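Putative TIM-barrel metal-dependent hydrolase (Mycobacterium avium subsp. paratuberculosis S397, PDB 4DZI) probably catalyses metal-dependent hydrolysis as a member of the amidohydrolase superfamily, carrying two cadmium ions in its bimetal site. Local coordinates at residues A138-V143 against I168-D173; A172-A177 against R211-V216. All coordinates share one frame; numbering follows the deposited sequence.

Two successive contacts of this TIM-barrel hydrolase join helix 136-153 to the loop 168-173, and the start of helix 174-186 to the start of helix 214-223. From the N terminus, helix 136-153 comes first; the chain then passes strand 163-165, and interaction 1 closes a loop of 24 intervening residues by bringing 168-173 back against 138-143. Interaction 2 starts where that one ends and closes a second loop of 33 residues at 211-216. The loops run in series, overlapping only in the shared Ala172 and Asp173, and neither encloses the other. With centres about 11 Å apart, the contacts touch: Met140 reaches helix 174-186, and Leu171 meets Val216. Together they tie helices 136-153, 174-186 and 214-223.

Interaction 1 (A138-V143 against I168-D173); sequences ATMASV and IVSLAD
Part of a strand-to-helix connection in the TIM barrel, the loop leading from strand 163-165 to helix 174-186 packs here against helix 136-153, chiefly through Met140, Val143 and Thr139. Met140 touches Ser170, Ala172 and Asp173: bent at chi2 (-51°) and again at chi3 (-77°), its chain curls so that CE meets two backbone oxygens from directions roughly perpendicular to each other, Ser170 O at 3.3 Å and Asp173 O at 3.4 Å. Its SD lies 4.1 Å from Ala172 CB and receives a weak, long hydrogen bond from Asp173 N (3.7 Å), while CG meets Asp173 CB, the two side chains crossing at about a right angle. One turn further along the helix, Val143 divides its branches: CG1 presses on Ile168 O at 3.0 Å, a tight contact, and packs on Ile168 CB, these side chains too crossing nearly at right angles; CG2 reaches Ser170 CB. The methyl of Thr139 touches Ser170 OG at 3.4 Å; its hydroxyl turns back to Asp135 O. Ser170 OG lies anti to its backbone N (chi1 173°) and accepts from Ala172 N at 3.0 Å, an ST turn just before Asp173 caps helix 174-186. Apolar packing is thus mixed with methyls set close to backbone oxygens. Since the one polar link across is weak, the fit rests on van der Waals packing, while the loop's bend is held by its own ST turn and by Arg206, which binds the carbonyls of Leu171 and Ala172.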
ATOM      1  N   ALA C 138     -27.548 -10.474   5.675  1.00 17.51           N
ATOM      2  CA  ALA C 138     -27.065 -11.812   5.289  1.00 13.97           C
ATOM      3  C   ALA C 138     -25.675 -12.062   5.904  1.00 18.15           C
ATOM      4  O   ALA C 138     -25.345 -13.186   6.265  1.00 17.62           O
ATOM      5  CB  ALA C 138     -27.006 -11.966   3.767  1.00 15.58           C
ATOM      6  N   THR C 139     -24.860 -11.011   5.984  1.00 16.25           N
ATOM      7  CA  THR C 139     -23.542 -11.108   6.649  1.00 13.82           C
ATOM      8  C   THR C 139     -23.683 -11.595   8.086  1.00 14.42           C
ATOM      9  O   THR C 139     -23.056 -12.584   8.477  1.00 15.89           O
ATOM     10  CB  THR C 139     -22.795  -9.750   6.666  1.00 16.40           C
ATOM     11  OG1 THR C 139     -22.394  -9.414   5.335  1.00 16.50           O
ATOM     12  CG2 THR C 139     -21.530  -9.835   7.527  1.00 17.69           C
ATOM     13  N   MET C 140     -24.518 -10.912   8.860  1.00 18.23           N
ATOM     14  CA  MET C 140     -24.655 -11.246  10.278  1.00 15.77           C
ATOM     15  C   MET C 140     -25.256 -12.629  10.473  1.00 16.90           C
ATOM     16  O   MET C 140     -24.814 -13.379  11.360  1.00 15.83           O
ATOM     17  CB  MET C 140     -25.506 -10.186  11.023  1.00 18.37           C
ATOM     18  CG  MET C 140     -24.977  -8.765  10.925  1.00 16.79           C
ATOM     19  SD  MET C 140     -23.236  -8.517  11.354  1.00 18.31           S
ATOM     20  CE  MET C 140     -23.285  -8.565  13.130  1.00 15.70           C
ATOM     21  N   ALA C 141     -26.257 -12.986   9.674  1.00 16.47           N
ATOM     22  CA  ALA C 141     -26.863 -14.307   9.817  1.00 17.03           C
ATOM     23  C   ALA C 141     -25.892 -15.396   9.403  1.00 18.01           C
ATOM     24  O   ALA C 141     -25.919 -16.517   9.954  1.00 16.69           O
ATOM     25  CB  ALA C 141     -28.138 -14.403   8.994  1.00 19.26           C
ATOM     26  N   SER C 142     -25.052 -15.099   8.410  1.00 15.73           N
ATOM     27  CA  SER C 142     -24.169 -16.120   7.889  1.00 12.58           C
ATOM     28  C   SER C 142     -23.003 -16.334   8.852  1.00 13.86           C
ATOM     29  O   SER C 142     -22.535 -17.453   9.012  1.00 15.22           O
ATOM     30  CB  SER C 142     -23.603 -15.770   6.484  1.00 12.44           C
ATOM     31  OG  SER C 142     -24.646 -15.696   5.494  1.00 16.48           O
ATOM     32  N   VAL C 143     -22.526 -15.249   9.485  1.00 13.00           N
ATOM     33  CA  VAL C 143     -21.463 -15.376  10.459  1.00 12.95           C
ATOM     34  C   VAL C 143     -22.020 -16.184  11.648  1.00 18.04           C
ATOM     35  O   VAL C 143     -21.354 -17.088  12.165  1.00 14.80           O
ATOM     36  CB  VAL C 143     -20.944 -13.987  10.893  1.00 13.91           C
ATOM     37  CG1 VAL C 143     -20.147 -14.062  12.180  1.00 19.17           C
ATOM     38  CG2 VAL C 143     -20.107 -13.362   9.768  1.00 15.63           C
ATOM     39  N   ILE C 168     -16.027 -16.138  13.992  1.00 15.73           N
ATOM     40  CA  ILE C 168     -15.905 -14.840  13.298  1.00 13.97           C
ATOM     41  C   ILE C 168     -16.845 -13.842  13.944  1.00 15.95           C
ATOM     42  O   ILE C 168     -17.984 -14.189  14.269  1.00 16.68           O
ATOM     43  CB  ILE C 168     -16.235 -14.980  11.799  1.00 15.62           C
ATOM     44  CG1 ILE C 168     -15.213 -15.898  11.111  1.00 14.34           C
ATOM     45  CG2 ILE C 168     -16.244 -13.602  11.121  1.00 22.55           C
ATOM     46  CD1 ILE C 168     -15.593 -16.277   9.689  1.00 17.19           C
ATOM     47  N   VAL C 169     -16.389 -12.604  14.126  1.00 14.95           N
ATOM     48  CA  VAL C 169     -17.295 -11.504  14.504  1.00 13.83           C
ATOM     49  C   VAL C 169     -17.257 -10.494  13.373  1.00 13.24           C
ATOM     50  O   VAL C 169     -16.168 -10.020  13.013  1.00 15.85           O
ATOM     51  CB  VAL C 169     -16.897 -10.834  15.813  1.00 14.21           C
ATOM     52  CG1 VAL C 169     -17.776  -9.616  16.071  1.00 17.86           C
ATOM     53  CG2 VAL C 169     -17.047 -11.852  16.945  1.00 23.02           C
ATOM     54  N   SER C 170     -18.417 -10.231  12.766  1.00 15.57           N
ATOM     55  CA  SER C 170     -18.533  -9.118  11.838  1.00 15.19           C
ATOM     56  C   SER C 170     -19.076  -7.916  12.591  1.00 18.65           C
ATOM     57  O   SER C 170     -20.061  -8.016  13.339  1.00 17.39           O
ATOM     58  CB  SER C 170     -19.483  -9.426  10.682  1.00 13.11           C
ATOM     59  OG  SER C 170     -19.679  -8.237   9.884  1.00 16.86           O
ATOM     60  N   LEU C 171     -18.462  -6.765  12.357  1.00 13.78           N
ATOM     61  CA  LEU C 171     -18.957  -5.515  12.915  1.00 15.25           C
ATOM     62  C   LEU C 171     -19.943  -4.800  11.963  1.00 16.53           C
ATOM     63  O   LEU C 171     -20.260  -3.624  12.211  1.00 18.61           O
ATOM     64  CB  LEU C 171     -17.786  -4.572  13.189  1.00 17.16           C
ATOM     65  CG  LEU C 171     -16.881  -5.045  14.321  1.00 22.19           C
ATOM     66  CD1 LEU C 171     -15.579  -4.270  14.392  1.00 25.95           C
ATOM     67  CD2 LEU C 171     -17.651  -4.938  15.619  1.00 33.29           C
ATOM     68  N   ALA C 172     -20.427  -5.477  10.916  1.00 15.41           N
ATOM     69  CA  ALA C 172     -21.235  -4.816   9.880  1.00 18.59           C
ATOM     70  C   ALA C 172     -22.487  -4.180  10.469  1.00 21.21           C
ATOM     71  O   ALA C 172     -22.907  -3.116  10.035  1.00 21.08           O
ATOM     72  CB  ALA C 172     -21.579  -5.767   8.732  1.00 14.87           C
ATOM     73  N   ASP C 173     -23.094  -4.855  11.439  1.00 18.82           N
ATOM     74  CA  ASP C 173     -24.201  -4.260  12.217  1.00 20.42           C
ATOM     75  C   ASP C 173     -23.723  -4.272  13.661  1.00 19.82           C
ATOM     76  O   ASP C 173     -23.661  -5.349  14.285  1.00 21.43           O
ATOM     77  CB  ASP C 173     -25.435  -5.142  12.051  1.00 20.99           C
ATOM     78  CG  ASP C 173     -26.615  -4.719  12.948  1.00 28.60           C
ATOM     79  OD1 ASP C 173     -26.411  -4.148  14.034  1.00 25.53           O
ATOM     80  OD2 ASP C 173     -27.757  -5.006  12.555  1.00 36.01           O
TER

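Interaction 2 (A172-A177 against R211-V216); sequences ADPTRA and RSHDPV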
ATOM      1  N   ALA C 172     -20.427  -5.477  10.916  1.00 15.41           N
ATOM      2  CA  ALA C 172     -21.235  -4.816   9.880  1.00 18.59           C
ATOM      3  C   ALA C 172     -22.487  -4.180  10.469  1.00 21.21           C
ATOM      4  O   ALA C 172     -22.907  -3.116  10.035  1.00 21.08           O
ATOM      5  CB  ALA C 172     -21.579  -5.767   8.732  1.00 14.87           C
ATOM      6  N   ASP C 173     -23.094  -4.855  11.439  1.00 18.82           N
ATOM      7  CA  ASP C 173     -24.201  -4.260  12.217  1.00 20.42           C
ATOM      8  C   ASP C 173     -23.723  -4.272  13.661  1.00 19.82           C
ATOM      9  O   ASP C 173     -23.661  -5.349  14.285  1.00 21.43           O
ATOM     10  CB  ASP C 173     -25.435  -5.142  12.051  1.00 20.99           C
ATOM     11  CG  ASP C 173     -26.615  -4.719  12.948  1.00 28.60           C
ATOM     12  OD1 ASP C 173     -26.411  -4.148  14.034  1.00 25.53           O
ATOM     13  OD2 ASP C 173     -27.757  -5.006  12.555  1.00 36.01           O
ATOM     14  N   PRO C 174     -23.321  -3.103  14.203  1.00 19.25           N
ATOM     15  CA  PRO C 174     -22.596  -3.206  15.457  1.00 20.68           C
ATOM     16  C   PRO C 174     -23.427  -3.638  16.663  1.00 27.73           C
ATOM     17  O   PRO C 174     -22.862  -4.144  17.628  1.00 26.36           O
ATOM     18  CB  PRO C 174     -22.066  -1.783  15.686  1.00 25.44           C
ATOM     19  CG  PRO C 174     -21.941  -1.222  14.324  1.00 25.26           C
ATOM     20  CD  PRO C 174     -23.103  -1.800  13.547  1.00 24.89           C
ATOM     21  N   THR C 175     -24.739  -3.439  16.616  1.00 27.53           N
ATOM     22  CA  THR C 175     -25.608  -3.894  17.707  1.00 28.53           C
ATOM     23  C   THR C 175     -25.723  -5.411  17.666  1.00 24.12           C
ATOM     24  O   THR C 175     -25.579  -6.080  18.697  1.00 23.43           O
ATOM     25  CB  THR C 175     -27.008  -3.305  17.544  1.00 31.34           C
ATOM     26  OG1 THR C 175     -26.927  -1.901  17.771  1.00 33.58           O
ATOM     27  CG2 THR C 175     -27.978  -3.924  18.539  1.00 29.85           C
ATOM     28  N   ARG C 176     -25.965  -5.949  16.465  1.00 24.03           N
ATOM     29  CA  ARG C 176     -25.988  -7.398  16.291  1.00 23.73           C
ATOM     30  C   ARG C 176     -24.611  -8.020  16.583  1.00 22.35           C
ATOM     31  O   ARG C 176     -24.541  -9.144  17.076  1.00 21.69           O
ATOM     32  CB  ARG C 176     -26.531  -7.790  14.926  1.00 25.39           C
ATOM     33  CG  ARG C 176     -26.553  -9.282  14.657  1.00 43.30           C
ATOM     34  CD  ARG C 176     -27.584 -10.004  15.509  1.00 47.08           C
ATOM     35  NE  ARG C 176     -27.352 -11.447  15.555  1.00 48.70           N
ATOM     36  CZ  ARG C 176     -27.750 -12.304  14.619  1.00 78.14           C
ATOM     37  NH1 ARG C 176     -28.397 -11.870  13.541  1.00 58.75           N
ATOM     38  NH2 ARG C 176     -27.500 -13.600  14.762  1.00 47.74           N
ATOM     39  N   ALA C 177     -23.532  -7.271  16.322  1.00 20.93           N
ATOM     40  CA  ALA C 177     -22.183  -7.748  16.619  1.00 20.72           C
ATOM     41  C   ALA C 177     -21.964  -7.983  18.130  1.00 17.06           C
ATOM     42  O   ALA C 177     -21.274  -8.928  18.522  1.00 19.89           O
ATOM     43  CB  ALA C 177     -21.140  -6.777  16.056  1.00 22.16           C
ATOM     44  N   ARG C 211     -16.458   4.839  16.321  1.00 22.24           N
ATOM     45  CA  ARG C 211     -16.947   4.786  17.682  1.00 18.65           C
ATOM     46  C   ARG C 211     -18.137   3.857  17.880  1.00 16.23           C
ATOM     47  O   ARG C 211     -18.364   3.379  19.000  1.00 22.43           O
ATOM     48  CB  ARG C 211     -17.324   6.199  18.163  1.00 27.56           C
ATOM     49  CG  ARG C 211     -16.198   7.212  18.024  1.00 27.83           C
ATOM     50  CD  ARG C 211     -15.011   6.866  18.908  1.00 30.13           C
ATOM     51  NE  ARG C 211     -15.373   6.766  20.327  1.00 32.26           N
ATOM     52  CZ  ARG C 211     -15.449   7.812  21.149  1.00 53.64           C
ATOM     53  NH1 ARG C 211     -15.197   9.029  20.697  1.00 30.27           N
ATOM     54  NH2 ARG C 211     -15.773   7.650  22.428  1.00 38.41           N
ATOM     55  N   SER C 212     -18.899   3.601  16.825  1.00 20.33           N
ATOM     56  CA  SER C 212     -20.006   2.667  16.947  1.00 18.26           C
ATOM     57  C   SER C 212     -19.539   1.218  17.220  1.00 18.90           C
ATOM     58  O   SER C 212     -20.348   0.350  17.574  1.00 23.01           O
ATOM     59  CB  SER C 212     -20.923   2.716  15.714  1.00 24.81           C
ATOM     60  OG  SER C 212     -20.265   2.173  14.575  1.00 21.79           O
ATOM     61  N   HIS C 213     -18.237   0.965  17.079  1.00 20.03           N
ATOM     62  CA  HIS C 213     -17.710  -0.372  17.377  1.00 20.91           C
ATOM     63  C   HIS C 213     -17.233  -0.497  18.787  1.00 25.40           C
ATOM     64  O   HIS C 213     -16.849  -1.587  19.219  1.00 20.64           O
ATOM     65  CB  HIS C 213     -16.556  -0.709  16.425  1.00 14.46           C
ATOM     66  CG  HIS C 213     -16.925  -0.564  14.963  1.00 13.51           C
ATOM     67  ND1 HIS C 213     -15.993  -0.388  13.991  1.00 16.14           N
ATOM     68  CD2 HIS C 213     -18.153  -0.585  14.327  1.00 17.94           C
ATOM     69  CE1 HIS C 213     -16.608  -0.289  12.807  1.00 12.29           C
ATOM     70  NE2 HIS C 213     -17.923  -0.434  13.000  1.00 17.79           N
ATOM     71  N   ASP C 214     -17.215   0.612  19.527  1.00 20.10           N
ATOM     72  CA  ASP C 214     -16.706   0.568  20.889  1.00 19.89           C
ATOM     73  C   ASP C 214     -17.344  -0.509  21.793  1.00 15.32           C
ATOM     74  O   ASP C 214     -16.652  -1.114  22.594  1.00 18.77           O
ATOM     75  CB  ASP C 214     -16.821   1.940  21.554  1.00 23.48           C
ATOM     76  CG  ASP C 214     -15.733   2.879  21.088  1.00 29.99           C
ATOM     77  OD1 ASP C 214     -14.630   2.365  20.776  1.00 22.32           O
ATOM     78  OD2 ASP C 214     -15.984   4.109  21.003  1.00 29.34           O
ATOM     79  N   PRO C 215     -18.658  -0.727  21.680  1.00 20.80           N
ATOM     80  CA  PRO C 215     -19.234  -1.759  22.558  1.00 23.57           C
ATOM     81  C   PRO C 215     -18.648  -3.175  22.325  1.00 19.78           C
ATOM     82  O   PRO C 215     -18.392  -3.900  23.279  1.00 22.33           O
ATOM     83  CB  PRO C 215     -20.727  -1.683  22.235  1.00 24.67           C
ATOM     84  CG  PRO C 215     -20.920  -0.237  21.843  1.00 25.62           C
ATOM     85  CD  PRO C 215     -19.702   0.093  21.026  1.00 21.82           C
ATOM     86  N   VAL C 216     -18.399  -3.532  21.066  1.00 20.72           N
ATOM     87  CA  VAL C 216     -17.702  -4.791  20.750  1.00 18.51           C
ATOM     88  C   VAL C 216     -16.282  -4.828  21.342  1.00 17.24           C
ATOM     89  O   VAL C 216     -15.911  -5.803  21.990  1.00 19.92           O
ATOM     90  CB  VAL C 216     -17.669  -5.032  19.220  1.00 21.88           C
ATOM     91  CG1 VAL C 216     -16.764  -6.226  18.878  1.00 19.19           C
ATOM     92  CG2 VAL C 216     -19.088  -5.262  18.694  1.00 24.46           C
TER
HETATM   93  O   HOH W   1     -20.312  -2.222  18.616  1.00 44.85           O
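Pro174 meets Ser212 and His213 where two helix beginnings, those of 174-186 and 214-223, come side by side. Along the first segment, Asp173 is the N-cap: OD1 accepts from Arg176 N at 3.1 Å in an almost straight bond (178°), with the donor standing above the carboxylate plane, and more weakly from Thr175 N. The cap, with Ala177 N bonded to Asp173 O, closes the first turn of the helix, on which Pro174 sits. The proline lays its ring against the 3-10 turn 211-213: CB rests 3.3 Å from Ser212 O, and CG touches Ser212 OG and, in the plane of the imidazole, the edge of His213, 3.8 Å from CD2. The imidazole is held at both nitrogens, ND1 by Leu208 O and NE2 by Arg206, which fixes its rotation and presents the CD2 edge to the proline; Ser212 OG turns to Asp210. No direct hydrogen bond joins the segments. Instead one water donates to Ser212 O at 2.8 Å and, weakly, to Pro174 O, and accepts a weak bond from Val216 N, bridging the two helix starts. One turn on from Pro174, Ala177 CB meets Val216 CG2 at 3.7 Å, the branch set beside the backbone N (chi1 171° places CG1 anti to it). Val216 also packs on Val178 and Val181, so the start of helix 214-223 packs against helix 174-186, while Met140 and His144 of helix 136-153 touch Arg176. The two helices precede strands 192-193 and 227-230, which are neighbours in the parallel sheet.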